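Local coordinates for malonyl-CoA-[acyl-carrier-protein] transacylase (Coxiella burnetii, PDB 3TQE), which probably catalyses the transfer of the malonyl group from malonyl-CoA to holo-acyl carrier protein, yielding malonyl-ACP and free CoA, at residues A[218-223]-A[246-251]. Numbering follows the deposited sequence.
With GLY (glycine), chain C.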
loop_
_atom_site.group_PDB
_atom_site.type_symbol
_atom_site.label_atom_id
_atom_site.label_comp_id
_atom_site.label_asym_id
_atom_site.label_seq_id
_atom_site.Cartn_x
_atom_site.Cartn_y
_atom_site.Cartn_z
ATOM N N GLN A 218 11.507 -13.918 10.121
ATOM C CA GLN A 218 11.533 -14.502 11.453
ATOM C C GLN A 218 10.297 -14.122 12.252
ATOM O O GLN A 218 9.705 -14.954 12.947
ATOM C CB GLN A 218 12.802 -14.080 12.159
ATOM C CG GLN A 218 14.047 -14.551 11.481
ATOM C CD GLN A 218 15.305 -14.151 12.228
ATOM O OE1 GLN A 218 15.426 -13.031 12.729
ATOM N NE2 GLN A 218 16.253 -15.077 12.312
ATOM N N ASP A 219 9.865 -12.877 12.126
ATOM C CA ASP A 219 8.685 -12.429 12.854
ATOM C C ASP A 219 7.422 -12.981 12.267
ATOM O O ASP A 219 6.500 -13.354 12.982
ATOM C CB ASP A 219 8.593 -10.905 12.860
ATOM C CG ASP A 219 9.727 -10.266 13.600
ATOM O OD1 ASP A 219 10.006 -10.639 14.760
ATOM O OD2 ASP A 219 10.340 -9.359 13.033
ATOM N N ILE A 220 7.359 -13.028 10.954
ATOM C CA ILE A 220 6.160 -13.476 10.246
ATOM C C ILE A 220 5.905 -14.964 10.516
ATOM O O ILE A 220 4.793 -15.417 10.486
ATOM C CB ILE A 220 6.262 -13.128 8.728
ATOM C CG1 ILE A 220 5.965 -11.631 8.549
ATOM C CG2 ILE A 220 5.329 -13.955 7.867
ATOM C CD1 ILE A 220 6.110 -11.125 7.153
ATOM N N ALA A 221 6.960 -15.724 10.748
ATOM C CA ALA A 221 6.797 -17.140 11.038
ATOM C C ALA A 221 6.056 -17.353 12.343
ATOM O O ALA A 221 5.455 -18.398 12.535
ATOM C CB ALA A 221 8.164 -17.836 11.084
ATOM N N LYS A 222 6.090 -16.362 13.229
ATOM C CA LYS A 222 5.536 -16.513 14.576
ATOM C C LYS A 222 4.116 -16.014 14.675
ATOM O O LYS A 222 3.447 -16.248 15.663
ATOM C CB LYS A 222 6.391 -15.758 15.589
ATOM C CG LYS A 222 7.791 -16.311 15.781
ATOM C CD LYS A 222 8.591 -15.424 16.715
ATOM C CE LYS A 222 10.075 -15.737 16.670
ATOM N NZ LYS A 222 10.430 -16.913 17.514
ATOM N N ILE A 223 3.653 -15.296 13.662
ATOM C CA ILE A 223 2.328 -14.689 13.699
ATOM C C ILE A 223 1.313 -15.668 13.120
ATOM O O ILE A 223 1.570 -16.326 12.140
ATOM C CB ILE A 223 2.295 -13.321 12.954
ATOM C CG1 ILE A 223 0.924 -12.639 13.108
ATOM C CG2 ILE A 223 2.582 -13.482 11.489
ATOM C CD1 ILE A 223 0.873 -11.179 12.580
ATOM N N ILE A 246 2.056 -19.808 2.340
ATOM C CA ILE A 246 2.138 -19.175 1.037
ATOM C C ILE A 246 1.928 -17.669 1.206
ATOM O O ILE A 246 2.619 -16.872 0.592
ATOM C CB ILE A 246 1.135 -19.789 0.042
ATOM C CG1 ILE A 246 1.337 -21.294 -0.083
ATOM C CG2 ILE A 246 1.266 -19.160 -1.316
ATOM C CD1 ILE A 246 2.698 -21.713 -0.457
ATOM N N ILE A 247 0.998 -17.280 2.069
ATOM C CA ILE A 247 0.847 -15.877 2.405
ATOM C C ILE A 247 2.125 -15.326 3.020
ATOM O O ILE A 247 2.570 -14.240 2.643
ATOM C CB ILE A 247 -0.367 -15.683 3.325
ATOM C CG1 ILE A 247 -1.632 -16.014 2.568
ATOM C CG2 ILE A 247 -0.394 -14.233 3.871
ATOM C CD1 ILE A 247 -2.879 -16.105 3.437
ATOM N N ARG A 248 2.739 -16.062 3.945
ATOM C CA ARG A 248 4.003 -15.609 4.505
ATOM C C ARG A 248 5.021 -15.390 3.412
ATOM O O ARG A 248 5.703 -14.375 3.387
ATOM C CB ARG A 248 4.573 -16.613 5.486
ATOM C CG ARG A 248 3.785 -16.755 6.751
ATOM C CD ARG A 248 4.492 -17.651 7.766
ATOM N NE ARG A 248 3.713 -17.614 8.999
ATOM C CZ ARG A 248 2.751 -18.474 9.322
ATOM N NH1 ARG A 248 2.479 -19.531 8.558
ATOM N NH2 ARG A 248 2.073 -18.305 10.430
ATOM N N GLY A 249 5.164 -16.352 2.507
ATOM C CA GLY A 249 6.105 -16.198 1.426
ATOM C C GLY A 249 5.836 -14.960 0.595
ATOM O O GLY A 249 6.777 -14.277 0.179
ATOM N N ALA A 250 4.562 -14.694 0.318
ATOM C CA ALA A 250 4.197 -13.560 -0.495
ATOM C C ALA A 250 4.560 -12.248 0.178
ATOM O O ALA A 250 5.013 -11.315 -0.471
ATOM C CB ALA A 250 2.722 -13.604 -0.821
ATOM N N LEU A 251 4.359 -12.184 1.477
ATOM C CA LEU A 251 4.659 -10.970 2.227
ATOM C C LEU A 251 6.140 -10.722 2.326
ATOM O O LEU A 251 6.591 -9.583 2.290
ATOM C CB LEU A 251 4.054 -11.009 3.623
ATOM C CG LEU A 251 2.528 -10.976 3.629
ATOM C CD1 LEU A 251 2.046 -11.261 5.031
ATOM C CD2 LEU A 251 1.986 -9.626 3.097
HETATM N N GLY C . -2.768 -20.579 11.231
HETATM C CA GLY C . -1.715 -21.398 10.548
HETATM C C GLY C . -0.385 -20.683 10.555
HETATM O O GLY C . -0.316 -19.567 11.114
HETATM O OXT GLY C . 0.624 -21.196 9.990
#
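Arg248 NH2 makes two hydrogen bonds: it donates to the backbone carbonyl Ile223 O at 2.7 Å and to the O of a bound glycine at 2.8 Å. This guanidinium belongs to helix 244-254, and it reaches across to the last residues of helix 210-220 and the loop leading on to Ile223, within the acyltransferase fold of the FabD family. Its chain runs extended from CG to NE, which carries the charged group past the side chain of Ile220. Arg248 NE gives a third bond, 2.9 Å long, to Ile220 O, while NH2 goes on to Ile223 O further along the chain. The N-H of NE points well at its oxygen (161°), yet approaches from above the carbonyl plane. Ile223 O, by contrast, faces NH2 nearly end-on, with a C=O...N angle of 165°. Both carbonyl oxygens lie close to the guanidinium plane, and this pair of bonds fixes its rotation. The ligand carboxylate takes two hydrogen bonds, the one from NH2 and another from Arg248 NH1 to the glycine OXT at 2.9 Å; NH1 also serves Asn245 OD1. Ile225 O also binds this glycine.

Nearer the backbone of helix 244-254 the contact is apolar. In the conformer of Ile220 given here, one of two modelled, its side chain and that of Arg248 run antiparallel past one another. With CG1 beside the backbone N (chi1 -77°), CG2 lies anti to it and turns onto the arginine stem, while CD1 on the other branch comes near Leu251 CB, the two side chains roughly perpendicular. Tyr100 of helix 97-105 touches both Ile220 and Leu251. On the arginine side, the methylene Arg248 CD sits 3.5 Å from Ile220 O, the same oxygen that NE bonds.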